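Local coordinates for protein cephalosporin acylase (Bacillus halodurans, PDB 2NLZ) that probably cleaves amide bonds as an Ntn-type acylase of the gamma-glutamyltranspeptidase family, its own substrate not being established, at residues D[376-381]-D[394-399]; D[416-421]-D[440-445]; D[479-484]-D[498-503]; D[444-449]-D[470-475]. The protein carries 1 engineered substitution. One frame throughout, in Å; residues are numbered along the deposited sequence.

Interaction 1: residues D[376-381]-D[394-399]; sequences SNYMGF and MQNRGH
Asn-396 OD1 accepts the backbone N-H of Met-379 at 2.9 Å, in the plane of its own carbonyl. The contact joins the loop after strand 370-376 to the loop after strand 392-393, in an enzyme fold of the Ntn clan. A second bond runs from the backbone: Asn-396 N gives to Asn-377 O at 3.2 Å. The side chain of Asn-396 stands between its backbone N and carbonyl carbon (chi1 75°), which brings the amide over to Met-379. Its ND2 makes a weak bond to Met-379 SD and a firmer one to Pro-111 O. Tyr-378 CD1 lies over one face of the Arg-397 guanidinium, 3.4 Å from NH1, and the two planes are 45° apart. Arg-397 bends at chi2 and chi3 to get there, and NH1 also bonds Thr-420 OG1. Beside it, Ser-376 OG makes a weak bond to OG1 of Thr-358, probably the family's N-terminal nucleophile. His-399 comes to the edge of the Tyr-378 ring, with CD2 3.8 Å from Tyr-378 CE2. At the other end, one water donates to both Phe-381 O and Met-394 O, the latter at 2.7 Å.

Interaction 2: residues D[416-421]-D[440-445]; sequences RTYHTI and GGFMQP
The turn that leads into helix 444-457 meets the loop before strand 424-428 here, with Gly-441 and Phe-442 packed on Thr-420. Thr-420 is the middle of the contact. Its CB lies 3.6 Å from Gly-441 O. Its methyl CG2 sits over the centre of the Phe-442 ring, 4.1 Å from the centroid and 12° off the ring normal, a CH-pi contact. The first torsion of Thr-420 (chi1 55°) sets CG2 anti to the carbonyl carbon, where it can reach the ring. The same torsion places OG1 between the backbone N and the carbonyl carbon, and this hydroxyl bonds Arg-397 NH1. Tyr-418 also reaches Phe-442. The two side chains run at a slant, with Tyr-418 CE1 3.6 Å from Phe-442 CE2. Phe-308 of helix 294-314 touches both rings, and Met-312 of that helix touches Phe-442.

In gamma-glutamyltranspeptidases the backbone N-H groups of a Gly-Gly pair form the oxyanion hole. Gly-440 and Gly-441 probably correspond to that pair. Both have positive phi. Within the turn, Met-443 N gives to Gly-440 O at 3.2 Å, and Gln-444 N makes a weak bond to Gly-441 O.

Gln-444 packs against the backbone of Thr-420 and Ile-421. Its extended chain lays the amide beside Thr-420 O. Ile-421 points its own side chain away from the helix, onto Ile-374 and Ser-376.

Interaction 3: residues D[479-484]-D[498-503]; sequences VQVEPT and HKIQVV
A beta-alpha-beta unit is closed here: strands 478-481 and 499-502 run parallel, and helix 487-495 connects them. Val-479 pairs with Ile-500, Gln-480 with Gln-501 and Val-481 with Val-502. Four backbone bonds hold the pair. Val-479 N gives to Lys-499 O, and Val-479 O takes Gln-501 N. Val-481 N gives to Gln-501 O at 2.8 Å. Val-481 O takes Val-503 N at 2.9 Å, with the donor nearly in line with the carbonyl. On one face the aliphatic side chains meet. Ile-500 CD1 touches Val-479 CB at 3.8 Å, the two side chains lying side by side. Val-481 CG2 meets both Ile-500 CG2 and Val-502 CG2. On the other face Gln-480 and Gln-501 point the same way, with amide planes 64° apart. Val-503 CG2 packs along the stem of Gln-480, 3.7 Å from its CD. Gln-501 also packs on Gln-501 of the second subunit, while Ile-500 and Val-502 reach Leu-504 of that subunit. The parallel register is thus set by the main chain. The aliphatic face of Val-479, Val-481, Ile-500 and Val-502 packs by shape, with Ile-500 against Leu-493 and Val-494 of helix 487-495.

Interaction 4: residues D[444-449]-D[470-475]; sequences QPQGHM and RWQWTN
Helix 444-457 runs obliquely against strand 471-473, an edge strand of a small three-stranded mixed sheet, and Gln-446 is the residue that bonds to it. The axes of 444-449 and 471-473 come within 8.5 Å, at 139° between their directions.

The polar part is a two-bond grip on the backbone of one residue. Trp-473 N gives to Gln-446 OE1 at 2.6 Å, in the carbonyl plane and on a lone pair. Gln-446 NE2 gives to Trp-473 O at 3.0 Å, with an N-H...O angle of 169°. The amide group thus pairs with both the N-H and the C=O of Trp-473, which fixes its rotation. The side chain reaches out extended from the helix, with CG anti to the carbonyl carbon. NE2 also bonds Phe-442 O, one turn back, so the amide ties the helix start to the strand as well. Separately, Trp-471 NE1 bonds Gln-300 OE1.

The apolar part lies around Trp-471. Gln-446 CB is 4.2 Å from Trp-471 CZ3. Met-304 of helix 294-314 touches both Gln-446 and Met-449. Met-449 crosses Trp-471 at about a right angle, its bent chain (chi3 53°) bringing CE in the ring plane to the edge of the indole, beside CZ2 and CH2.

In the fold
Along the chain the order is interaction 1, 2, 4, 3, and interactions 2 and 4 share Gln-444 and Pro-445. Interactions 1 and 2 have centres 11 Å apart and are joined by the probable hydrogen bond of Arg-397 to Thr-420. They probably flank the active site expected for the family: interaction 1 reaches the likely nucleophile Thr-358 by a weak bond from Ser-376, and the glycine pair belongs to interaction 2. Between interactions 2 and 4, Met-443 CB also lies 3.5 Å from Gln-472 OE1. Interactions 3 and 4 share the small sheet, where Gln-472 N probably bonds Gln-480 O at 2.7 Å. Interaction 3 lies farthest out, its centre about 27 Å from that of interaction 1, at the second subunit.

Interaction 1: residues D[376-381]-D[394-399]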
loop_
_atom_site.group_PDB
_atom_site.type_symbol
_atom_site.label_atom_id
_atom_site.label_comp_id
_atom_site.label_asym_id
_atom_site.label_seq_id
_atom_site.Cartn_x
_atom_site.Cartn_y
_atom_site.Cartn_z
ATOM N N SER D 376 19.283 20.913 22.745
ATOM C CA SER D 376 18.035 20.536 23.404
ATOM C C SER D 376 17.889 21.060 24.837
ATOM O O SER D 376 18.872 21.289 25.537
ATOM C CB SER D 376 17.887 19.012 23.390
ATOM O OG SER D 376 16.824 18.553 24.198
ATOM N N ASN D 377 16.634 21.237 25.247
ATOM C CA ASN D 377 16.267 21.472 26.636
ATOM C C ASN D 377 15.926 20.167 27.352
ATOM O O ASN D 377 15.280 20.170 28.398
ATOM C CB ASN D 377 15.080 22.424 26.700
ATOM C CG ASN D 377 15.499 23.851 26.970
ATOM O OD1 ASN D 377 16.683 24.163 26.943
ATOM N ND2 ASN D 377 14.527 24.728 27.247
ATOM N N TYR D 378 16.393 19.060 26.779
ATOM C CA TYR D 378 15.999 17.702 27.153
ATOM C C TYR D 378 14.503 17.471 26.937
ATOM O O TYR D 378 14.080 17.216 25.811
ATOM C CB TYR D 378 16.474 17.336 28.559
ATOM C CG TYR D 378 16.262 15.892 28.931
ATOM C CD1 TYR D 378 16.498 14.865 28.016
ATOM C CD2 TYR D 378 15.837 15.545 30.209
ATOM C CE1 TYR D 378 16.298 13.528 28.367
ATOM C CE2 TYR D 378 15.644 14.216 30.569
ATOM C CZ TYR D 378 15.874 13.217 29.646
ATOM O OH TYR D 378 15.679 11.906 30.009
ATOM N N MET D 379 13.697 17.583 27.983
ATOM C CA MET D 379 12.274 17.297 27.842
ATOM C C MET D 379 11.445 18.482 27.340
ATOM O O MET D 379 10.984 19.304 28.131
ATOM C CB MET D 379 11.705 16.755 29.147
ATOM C CG MET D 379 12.170 15.356 29.449
ATOM S SD MET D 379 11.540 14.719 31.001
ATOM C CE MET D 379 11.947 12.981 30.835
ATOM N N GLY D 380 11.252 18.549 26.023
ATOM C CA GLY D 380 10.389 19.551 25.417
ATOM C C GLY D 380 10.845 20.963 25.717
ATOM O O GLY D 380 11.925 21.373 25.302
ATOM N N PHE D 381 10.019 21.699 26.455
ATOM C CA PHE D 381 10.343 23.055 26.886
ATOM C C PHE D 381 11.444 23.051 27.950
ATOM O O PHE D 381 12.103 24.063 28.181
ATOM C CB PHE D 381 9.089 23.751 27.419
ATOM C CG PHE D 381 8.231 24.371 26.351
ATOM C CD1 PHE D 381 8.501 25.656 25.877
ATOM C CD2 PHE D 381 7.146 23.688 25.834
ATOM C CE1 PHE D 381 7.709 26.245 24.897
ATOM C CE2 PHE D 381 6.350 24.269 24.852
ATOM C CZ PHE D 381 6.629 25.553 24.384
ATOM N N MET D 394 14.890 27.282 30.642
ATOM C CA MET D 394 15.985 26.475 31.164
ATOM C C MET D 394 15.747 24.996 30.936
ATOM O O MET D 394 14.639 24.496 31.126
ATOM C CB MET D 394 16.199 26.757 32.647
ATOM C CG MET D 394 16.487 28.221 32.941
ATOM S SD MET D 394 18.088 28.783 32.324
ATOM C CE MET D 394 19.175 28.202 33.633
ATOM N N GLN D 395 16.799 24.302 30.519
ATOM C CA GLN D 395 16.760 22.859 30.301
ATOM C C GLN D 395 16.512 22.056 31.581
ATOM O O GLN D 395 16.725 22.550 32.688
ATOM C CB GLN D 395 18.079 22.409 29.668
ATOM C CG GLN D 395 19.311 22.639 30.528
ATOM C CD GLN D 395 20.557 22.081 29.889
ATOM O OE1 GLN D 395 20.466 21.340 28.912
ATOM N NE2 GLN D 395 21.727 22.426 30.427
ATOM N N ASN D 396 16.061 20.817 31.431
ATOM C CA ASN D 396 15.965 19.905 32.577
ATOM C C ASN D 396 16.926 18.716 32.495
ATOM O O ASN D 396 16.651 17.653 33.034
ATOM C CB ASN D 396 14.516 19.455 32.853
ATOM C CG ASN D 396 14.003 18.428 31.849
ATOM O OD1 ASN D 396 14.293 18.493 30.660
ATOM N ND2 ASN D 396 13.225 17.485 32.337
ATOM N N ARG D 397 18.075 18.937 31.859
ATOM C CA ARG D 397 19.091 17.893 31.617
ATOM C C ARG D 397 19.554 17.086 32.831
ATOM O O ARG D 397 19.863 15.913 32.694
ATOM C CB ARG D 397 20.301 18.496 30.902
ATOM C CG ARG D 397 21.345 17.489 30.460
ATOM C CD ARG D 397 20.768 16.376 29.605
ATOM N NE ARG D 397 20.117 16.876 28.402
ATOM C CZ ARG D 397 19.694 16.092 27.419
ATOM N NH1 ARG D 397 19.861 14.771 27.499
ATOM N NH2 ARG D 397 19.114 16.631 26.351
ATOM N N GLY D 398 19.576 17.701 34.010
ATOM C CA GLY D 398 19.961 17.019 35.245
ATOM C C GLY D 398 19.071 15.856 35.649
ATOM O O GLY D 398 19.444 15.049 36.505
ATOM N N HIS D 399 17.897 15.762 35.024
ATOM C CA HIS D 399 16.984 14.638 35.223
ATOM C C HIS D 399 17.603 13.291 34.804
ATOM O O HIS D 399 17.168 12.236 35.271
ATOM C CB HIS D 399 15.678 14.896 34.473
ATOM C CG HIS D 399 14.651 13.819 34.637
ATOM N ND1 HIS D 399 13.786 13.778 35.708
ATOM C CD2 HIS D 399 14.343 12.754 33.860
ATOM C CE1 HIS D 399 12.988 12.733 35.583
ATOM N NE2 HIS D 399 13.307 12.095 34.472
HETATM O O HOH W 1 12.052 24.919 30.630
#

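Interaction 2: residues D[416-421]-D[440-445]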
loop_
_atom_site.group_PDB
_atom_site.type_symbol
_atom_site.label_atom_id
_atom_site.label_comp_id
_atom_site.label_asym_id
_atom_site.label_seq_id
_atom_site.Cartn_x
_atom_site.Cartn_y
_atom_site.Cartn_z
ATOM N N ARG D 416 28.918 16.676 34.556
ATOM C CA ARG D 416 27.895 16.667 33.509
ATOM C C ARG D 416 27.429 15.241 33.207
ATOM O O ARG D 416 28.222 14.294 33.259
ATOM C CB ARG D 416 28.351 17.417 32.257
ATOM C CG ARG D 416 29.679 16.970 31.752
ATOM C CD ARG D 416 30.589 18.145 31.478
ATOM N NE ARG D 416 31.934 17.660 31.182
ATOM C CZ ARG D 416 32.563 17.853 30.028
ATOM N NH1 ARG D 416 31.979 18.546 29.054
ATOM N NH2 ARG D 416 33.781 17.364 29.848
ATOM N N THR D 417 26.135 15.102 32.918
ATOM C CA THR D 417 25.493 13.787 32.851
ATOM C C THR D 417 25.541 13.121 31.479
ATOM O O THR D 417 25.834 13.771 30.467
ATOM C CB THR D 417 24.012 13.864 33.268
ATOM O OG1 THR D 417 23.416 12.572 33.130
ATOM C CG2 THR D 417 23.262 14.873 32.408
ATOM N N TYR D 418 25.262 11.816 31.482
ATOM C CA TYR D 418 24.863 11.062 30.306
ATOM C C TYR D 418 23.909 11.930 29.500
ATOM O O TYR D 418 22.860 12.350 30.001
ATOM C CB TYR D 418 24.163 9.775 30.758
ATOM C CG TYR D 418 23.676 8.852 29.661
ATOM C CD1 TYR D 418 22.424 9.021 29.086
ATOM C CD2 TYR D 418 24.453 7.783 29.226
ATOM C CE1 TYR D 418 21.972 8.174 28.086
ATOM C CE2 TYR D 418 24.011 6.924 28.230
ATOM C CZ TYR D 418 22.767 7.126 27.664
ATOM O OH TYR D 418 22.320 6.278 26.680
ATOM N N HIS D 419 24.287 12.201 28.252
ATOM C CA HIS D 419 23.564 13.143 27.399
ATOM C C HIS D 419 23.003 12.431 26.177
ATOM O O HIS D 419 23.711 11.664 25.538
ATOM C CB HIS D 419 24.499 14.272 26.961
ATOM C CG HIS D 419 23.871 15.627 27.014
ATOM N ND1 HIS D 419 23.010 16.086 26.041
ATOM C CD2 HIS D 419 23.979 16.624 27.920
ATOM C CE1 HIS D 419 22.617 17.309 26.345
ATOM N NE2 HIS D 419 23.189 17.660 27.482
ATOM N N THR D 420 21.739 12.695 25.857
ATOM C CA THR D 420 21.047 11.982 24.770
ATOM C C THR D 420 21.274 12.565 23.378
ATOM O O THR D 420 21.238 11.847 22.379
ATOM C CB THR D 420 19.531 11.918 25.011
ATOM O OG1 THR D 420 19.014 13.247 25.201
ATOM C CG2 THR D 420 19.230 11.040 26.222
ATOM N N ILE D 421 21.461 13.879 23.341
ATOM C CA ILE D 421 21.800 14.629 22.156
ATOM C C ILE D 421 23.094 14.129 21.517
ATOM O O ILE D 421 24.164 14.168 22.137
ATOM C CB ILE D 421 22.022 16.066 22.564
ATOM C CG1 ILE D 421 20.715 16.808 22.698
ATOM C CG2 ILE D 421 22.861 16.822 21.565
ATOM C CD1 ILE D 421 21.026 18.243 23.045
ATOM N N GLY D 440 15.532 12.645 18.956
ATOM C CA GLY D 440 14.475 11.891 19.632
ATOM C C GLY D 440 14.740 11.200 20.954
ATOM O O GLY D 440 14.153 10.154 21.235
ATOM N N GLY D 441 15.598 11.787 21.782
ATOM C CA GLY D 441 15.893 11.234 23.103
ATOM C C GLY D 441 16.686 9.942 23.039
ATOM O O GLY D 441 17.814 9.920 22.546
ATOM N N PHE D 442 16.092 8.860 23.535
ATOM C CA PHE D 442 16.742 7.541 23.527
ATOM C C PHE D 442 16.572 6.781 22.202
ATOM O O PHE D 442 17.126 5.693 22.021
ATOM C CB PHE D 442 16.266 6.696 24.709
ATOM C CG PHE D 442 16.773 7.181 26.041
ATOM C CD1 PHE D 442 15.968 7.963 26.869
ATOM C CD2 PHE D 442 18.054 6.854 26.469
ATOM C CE1 PHE D 442 16.432 8.406 28.112
ATOM C CE2 PHE D 442 18.526 7.296 27.706
ATOM C CZ PHE D 442 17.712 8.074 28.528
ATOM N N MET D 443 15.803 7.363 21.280
ATOM C CA MET D 443 15.740 6.886 19.898
ATOM C C MET D 443 17.075 7.149 19.174
ATOM O O MET D 443 17.449 6.424 18.239
ATOM C CB MET D 443 14.578 7.572 19.158
ATOM C CG MET D 443 14.654 7.557 17.618
ATOM S SD MET D 443 14.096 6.001 16.917
ATOM C CE MET D 443 14.611 6.160 15.208
ATOM N N GLN D 444 17.795 8.172 19.637
ATOM C CA GLN D 444 18.911 8.743 18.882
ATOM C C GLN D 444 19.948 7.757 18.345
ATOM O O GLN D 444 20.155 7.697 17.124
ATOM C CB GLN D 444 19.544 9.944 19.613
ATOM C CG GLN D 444 18.592 11.149 19.660
ATOM C CD GLN D 444 19.286 12.486 19.788
ATOM O OE1 GLN D 444 18.855 13.345 20.554
ATOM N NE2 GLN D 444 20.354 12.676 19.033
ATOM N N PRO D 445 20.561 6.947 19.228
ATOM C CA PRO D 445 21.539 5.997 18.699
ATOM C C PRO D 445 20.919 4.973 17.738
ATOM O O PRO D 445 21.559 4.584 16.750
ATOM C CB PRO D 445 22.064 5.303 19.956
ATOM C CG PRO D 445 21.719 6.221 21.082
ATOM C CD PRO D 445 20.435 6.841 20.688
#

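Interaction 3: residues D[479-484]-D[498-503]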
loop_
_atom_site.group_PDB
_atom_site.type_symbol
_atom_site.label_atom_id
_atom_site.label_comp_id
_atom_site.label_asym_id
_atom_site.label_seq_id
_atom_site.Cartn_x
_atom_site.Cartn_y
_atom_site.Cartn_z
ATOM N N VAL D 479 9.855 -3.644 21.411
ATOM C CA VAL D 479 10.309 -2.849 20.268
ATOM C C VAL D 479 9.103 -2.219 19.592
ATOM O O VAL D 479 8.206 -2.932 19.134
ATOM C CB VAL D 479 11.038 -3.705 19.210
ATOM C CG1 VAL D 479 11.425 -2.858 18.035
ATOM C CG2 VAL D 479 12.254 -4.365 19.788
ATOM N N GLN D 480 9.081 -0.892 19.536
ATOM C CA GLN D 480 8.061 -0.152 18.799
ATOM C C GLN D 480 8.431 -0.037 17.326
ATOM O O GLN D 480 9.599 0.215 17.006
ATOM C CB GLN D 480 7.924 1.245 19.376
ATOM C CG GLN D 480 7.669 1.252 20.871
ATOM C CD GLN D 480 7.372 2.631 21.420
ATOM O OE1 GLN D 480 6.543 2.786 22.311
ATOM N NE2 GLN D 480 8.052 3.638 20.896
ATOM N N VAL D 481 7.452 -0.233 16.432
ATOM C CA VAL D 481 7.659 0.011 14.987
ATOM C C VAL D 481 6.624 0.971 14.391
ATOM O O VAL D 481 5.571 1.219 14.987
ATOM C CB VAL D 481 7.709 -1.297 14.146
ATOM C CG1 VAL D 481 8.817 -2.227 14.649
ATOM C CG2 VAL D 481 6.335 -2.014 14.120
ATOM N N GLU D 482 6.935 1.505 13.213
ATOM C CA GLU D 482 6.063 2.460 12.524
ATOM C C GLU D 482 4.928 1.786 11.767
ATOM O O GLU D 482 5.061 0.637 11.348
ATOM C CB GLU D 482 6.888 3.301 11.552
ATOM C CG GLU D 482 7.633 4.440 12.218
ATOM C CD GLU D 482 8.227 5.423 11.233
ATOM O OE1 GLU D 482 7.629 6.515 11.055
ATOM O OE2 GLU D 482 9.282 5.098 10.642
ATOM N N PRO D 483 3.806 2.505 11.572
ATOM C CA PRO D 483 2.671 1.982 10.800
ATOM C C PRO D 483 3.085 1.449 9.431
ATOM O O PRO D 483 2.413 0.581 8.866
ATOM C CB PRO D 483 1.791 3.216 10.610
ATOM C CG PRO D 483 2.093 4.072 11.759
ATOM C CD PRO D 483 3.536 3.863 12.077
ATOM N N THR D 484 4.199 1.976 8.927
ATOM C CA THR D 484 4.703 1.671 7.600
ATOM C C THR D 484 5.804 0.600 7.661
ATOM O O THR D 484 6.337 0.191 6.630
ATOM C CB THR D 484 5.168 2.973 6.895
ATOM O OG1 THR D 484 5.842 2.662 5.672
ATOM C CG2 THR D 484 6.101 3.780 7.805
ATOM N N HIS D 498 10.296 -11.215 19.913
ATOM C CA HIS D 498 10.199 -9.770 20.113
ATOM C C HIS D 498 8.783 -9.340 20.455
ATOM O O HIS D 498 7.826 -9.742 19.786
ATOM C CB HIS D 498 10.651 -9.018 18.860
ATOM C CG HIS D 498 12.105 -9.177 18.544
ATOM N ND1 HIS D 498 13.085 -8.420 19.145
ATOM C CD2 HIS D 498 12.742 -9.994 17.675
ATOM C CE1 HIS D 498 14.265 -8.765 18.662
ATOM N NE2 HIS D 498 14.085 -9.720 17.769
ATOM N N LYS D 499 8.650 -8.522 21.498
ATOM C CA LYS D 499 7.362 -7.919 21.835
ATOM C C LYS D 499 7.173 -6.669 20.989
ATOM O O LYS D 499 7.433 -5.559 21.439
ATOM C CB LYS D 499 7.276 -7.576 23.328
ATOM C CG LYS D 499 7.355 -8.764 24.304
ATOM C CD LYS D 499 6.024 -9.513 24.435
ATOM C CE LYS D 499 6.177 -10.822 25.215
ATOM N NZ LYS D 499 6.835 -11.910 24.425
ATOM N N ILE D 500 6.732 -6.869 19.750
ATOM C CA ILE D 500 6.575 -5.786 18.776
ATOM C C ILE D 500 5.243 -5.069 18.964
ATOM O O ILE D 500 4.198 -5.704 19.113
ATOM C CB ILE D 500 6.673 -6.308 17.315
ATOM C CG1 ILE D 500 8.027 -6.971 17.058
ATOM C CG2 ILE D 500 6.426 -5.185 16.306
ATOM C CD1 ILE D 500 9.167 -5.999 16.861
ATOM N N GLN D 501 5.310 -3.741 18.975
ATOM C CA GLN D 501 4.133 -2.888 18.994
ATOM C C GLN D 501 4.173 -1.813 17.899
ATOM O O GLN D 501 5.108 -1.000 17.829
ATOM C CB GLN D 501 3.991 -2.214 20.350
ATOM C CG GLN D 501 2.713 -1.395 20.467
ATOM C CD GLN D 501 2.723 -0.438 21.645
ATOM O OE1 GLN D 501 1.671 0.053 22.057
ATOM N NE2 GLN D 501 3.909 -0.164 22.191
ATOM N N VAL D 502 3.148 -1.813 17.048
ATOM C CA VAL D 502 2.971 -0.760 16.058
ATOM C C VAL D 502 2.505 0.496 16.785
ATOM O O VAL D 502 1.508 0.469 17.506
ATOM C CB VAL D 502 1.950 -1.159 14.969
ATOM C CG1 VAL D 502 1.753 -0.028 13.984
ATOM C CG2 VAL D 502 2.417 -2.399 14.237
ATOM N N VAL D 503 3.252 1.589 16.616
ATOM C CA VAL D 503 2.933 2.860 17.283
ATOM C C VAL D 503 2.459 3.912 16.298
ATOM O O VAL D 503 3.184 4.312 15.381
ATOM C CB VAL D 503 4.111 3.414 18.091
ATOM C CG1 VAL D 503 3.754 4.747 18.669
ATOM C CG2 VAL D 503 4.459 2.476 19.203
#

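Interaction 4: residues D[444-449]-D[470-475]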
loop_
_atom_site.group_PDB
_atom_site.type_symbol
_atom_site.label_atom_id
_atom_site.label_comp_id
_atom_site.label_asym_id
_atom_site.label_seq_id
_atom_site.Cartn_x
_atom_site.Cartn_y
_atom_site.Cartn_z
ATOM N N GLN D 444 17.795 8.172 19.637
ATOM C CA GLN D 444 18.911 8.743 18.882
ATOM C C GLN D 444 19.948 7.757 18.345
ATOM O O GLN D 444 20.155 7.697 17.124
ATOM C CB GLN D 444 19.544 9.944 19.613
ATOM C CG GLN D 444 18.592 11.149 19.660
ATOM C CD GLN D 444 19.286 12.486 19.788
ATOM O OE1 GLN D 444 18.855 13.345 20.554
ATOM N NE2 GLN D 444 20.354 12.676 19.033
ATOM N N PRO D 445 20.561 6.947 19.228
ATOM C CA PRO D 445 21.539 5.997 18.699
ATOM C C PRO D 445 20.919 4.973 17.738
ATOM O O PRO D 445 21.559 4.584 16.750
ATOM C CB PRO D 445 22.064 5.303 19.956
ATOM C CG PRO D 445 21.719 6.221 21.082
ATOM C CD PRO D 445 20.435 6.841 20.688
ATOM N N GLN D 446 19.678 4.567 18.026
ATOM C CA GLN D 446 18.946 3.623 17.191
ATOM C C GLN D 446 18.703 4.199 15.804
ATOM O O GLN D 446 18.847 3.491 14.795
ATOM C CB GLN D 446 17.640 3.219 17.865
ATOM C CG GLN D 446 17.821 2.916 19.352
ATOM C CD GLN D 446 16.613 2.240 19.986
ATOM O OE1 GLN D 446 16.088 1.237 19.476
ATOM N NE2 GLN D 446 16.175 2.782 21.123
ATOM N N GLY D 447 18.373 5.490 15.762
ATOM C CA GLY D 447 18.234 6.225 14.501
ATOM C C GLY D 447 19.546 6.407 13.753
ATOM O O GLY D 447 19.580 6.387 12.521
ATOM N N HIS D 448 20.623 6.588 14.508
ATOM C CA HIS D 448 21.966 6.632 13.945
ATOM C C HIS D 448 22.335 5.275 13.328
ATOM O O HIS D 448 22.909 5.217 12.238
ATOM C CB HIS D 448 22.984 7.013 15.020
ATOM C CG HIS D 448 23.067 8.483 15.287
ATOM N ND1 HIS D 448 24.250 9.112 15.599
ATOM C CD2 HIS D 448 22.119 9.451 15.280
ATOM C CE1 HIS D 448 24.029 10.402 15.778
ATOM N NE2 HIS D 448 22.742 10.634 15.599
ATOM N N MET D 449 21.998 4.185 14.012
ATOM C CA MET D 449 22.313 2.866 13.477
ATOM C C MET D 449 21.530 2.616 12.203
ATOM O O MET D 449 22.066 2.054 11.244
ATOM C CB MET D 449 22.033 1.747 14.485
ATOM C CG MET D 449 22.726 0.441 14.105
ATOM S SD MET D 449 22.383 -1.065 15.065
ATOM C CE MET D 449 20.625 -1.075 14.968
ATOM N N ARG D 470 10.799 2.910 10.534
ATOM C CA ARG D 470 11.722 2.844 11.653
ATOM C C ARG D 470 11.243 1.969 12.784
ATOM O O ARG D 470 10.054 1.862 13.045
ATOM C CB ARG D 470 12.032 4.244 12.182
ATOM C CG ARG D 470 12.903 5.074 11.240
ATOM C CD ARG D 470 12.967 6.516 11.685
ATOM N NE ARG D 470 13.435 7.400 10.626
ATOM C CZ ARG D 470 13.247 8.721 10.608
ATOM N NH1 ARG D 470 12.590 9.314 11.601
ATOM N NH2 ARG D 470 13.710 9.451 9.589
ATOM N N TRP D 471 12.197 1.336 13.450
ATOM C CA TRP D 471 11.933 0.614 14.675
ATOM C C TRP D 471 12.660 1.306 15.818
ATOM O O TRP D 471 13.629 2.039 15.584
ATOM C CB TRP D 471 12.424 -0.828 14.551
ATOM C CG TRP D 471 13.854 -0.907 14.150
ATOM C CD1 TRP D 471 14.346 -1.046 12.879
ATOM C CD2 TRP D 471 14.993 -0.831 15.018
ATOM N NE1 TRP D 471 15.717 -1.063 12.908
ATOM C CE2 TRP D 471 16.137 -0.930 14.208
ATOM C CE3 TRP D 471 15.152 -0.689 16.399
ATOM C CZ2 TRP D 471 17.422 -0.888 14.735
ATOM C CZ3 TRP D 471 16.436 -0.641 16.922
ATOM C CH2 TRP D 471 17.550 -0.742 16.095
ATOM N N GLN D 472 12.191 1.077 17.046
ATOM C CA GLN D 472 12.951 1.463 18.233
ATOM C C GLN D 472 12.683 0.587 19.445
ATOM O O GLN D 472 11.536 0.313 19.779
ATOM C CB GLN D 472 12.780 2.945 18.578
ATOM C CG GLN D 472 11.461 3.363 19.171
ATOM C CD GLN D 472 11.544 4.757 19.751
ATOM O OE1 GLN D 472 12.467 5.073 20.508
ATOM N NE2 GLN D 472 10.591 5.606 19.389
ATOM N N TRP D 473 13.764 0.147 20.088
ATOM C CA TRP D 473 13.690 -0.659 21.308
ATOM C C TRP D 473 13.466 0.225 22.538
ATOM O O TRP D 473 14.076 1.283 22.656
ATOM C CB TRP D 473 14.982 -1.465 21.465
ATOM C CG TRP D 473 15.198 -2.005 22.824
ATOM C CD1 TRP D 473 14.685 -3.150 23.334
ATOM C CD2 TRP D 473 15.985 -1.420 23.856
ATOM N NE1 TRP D 473 15.106 -3.326 24.624
ATOM C CE2 TRP D 473 15.905 -2.272 24.971
ATOM C CE3 TRP D 473 16.746 -0.254 23.948
ATOM C CZ2 TRP D 473 16.560 -1.997 26.169
ATOM C CZ3 TRP D 473 17.399 0.017 25.140
ATOM C CH2 TRP D 473 17.300 -0.852 26.235
ATOM N N THR D 474 12.603 -0.216 23.452
ATOM C CA THR D 474 12.348 0.526 24.698
ATOM C C THR D 474 12.779 -0.206 25.979
ATOM O O THR D 474 13.712 0.233 26.651
ATOM C CB THR D 474 10.862 0.948 24.848
ATOM O OG1 THR D 474 10.019 -0.217 24.845
ATOM C CG2 THR D 474 10.444 1.902 23.734
ATOM N N ASN D 475 12.098 -1.310 26.313
ATOM C CA ASN D 475 12.225 -1.937 27.635
ATOM C C ASN D 475 13.143 -3.134 27.687
ATOM O O ASN D 475 14.289 -3.030 28.105
ATOM C CB ASN D 475 10.858 -2.351 28.180
ATOM C CG ASN D 475 10.111 -1.205 28.812
ATOM O OD1 ASN D 475 10.698 -0.174 29.144
ATOM N ND2 ASN D 475 8.803 -1.377 28.989
#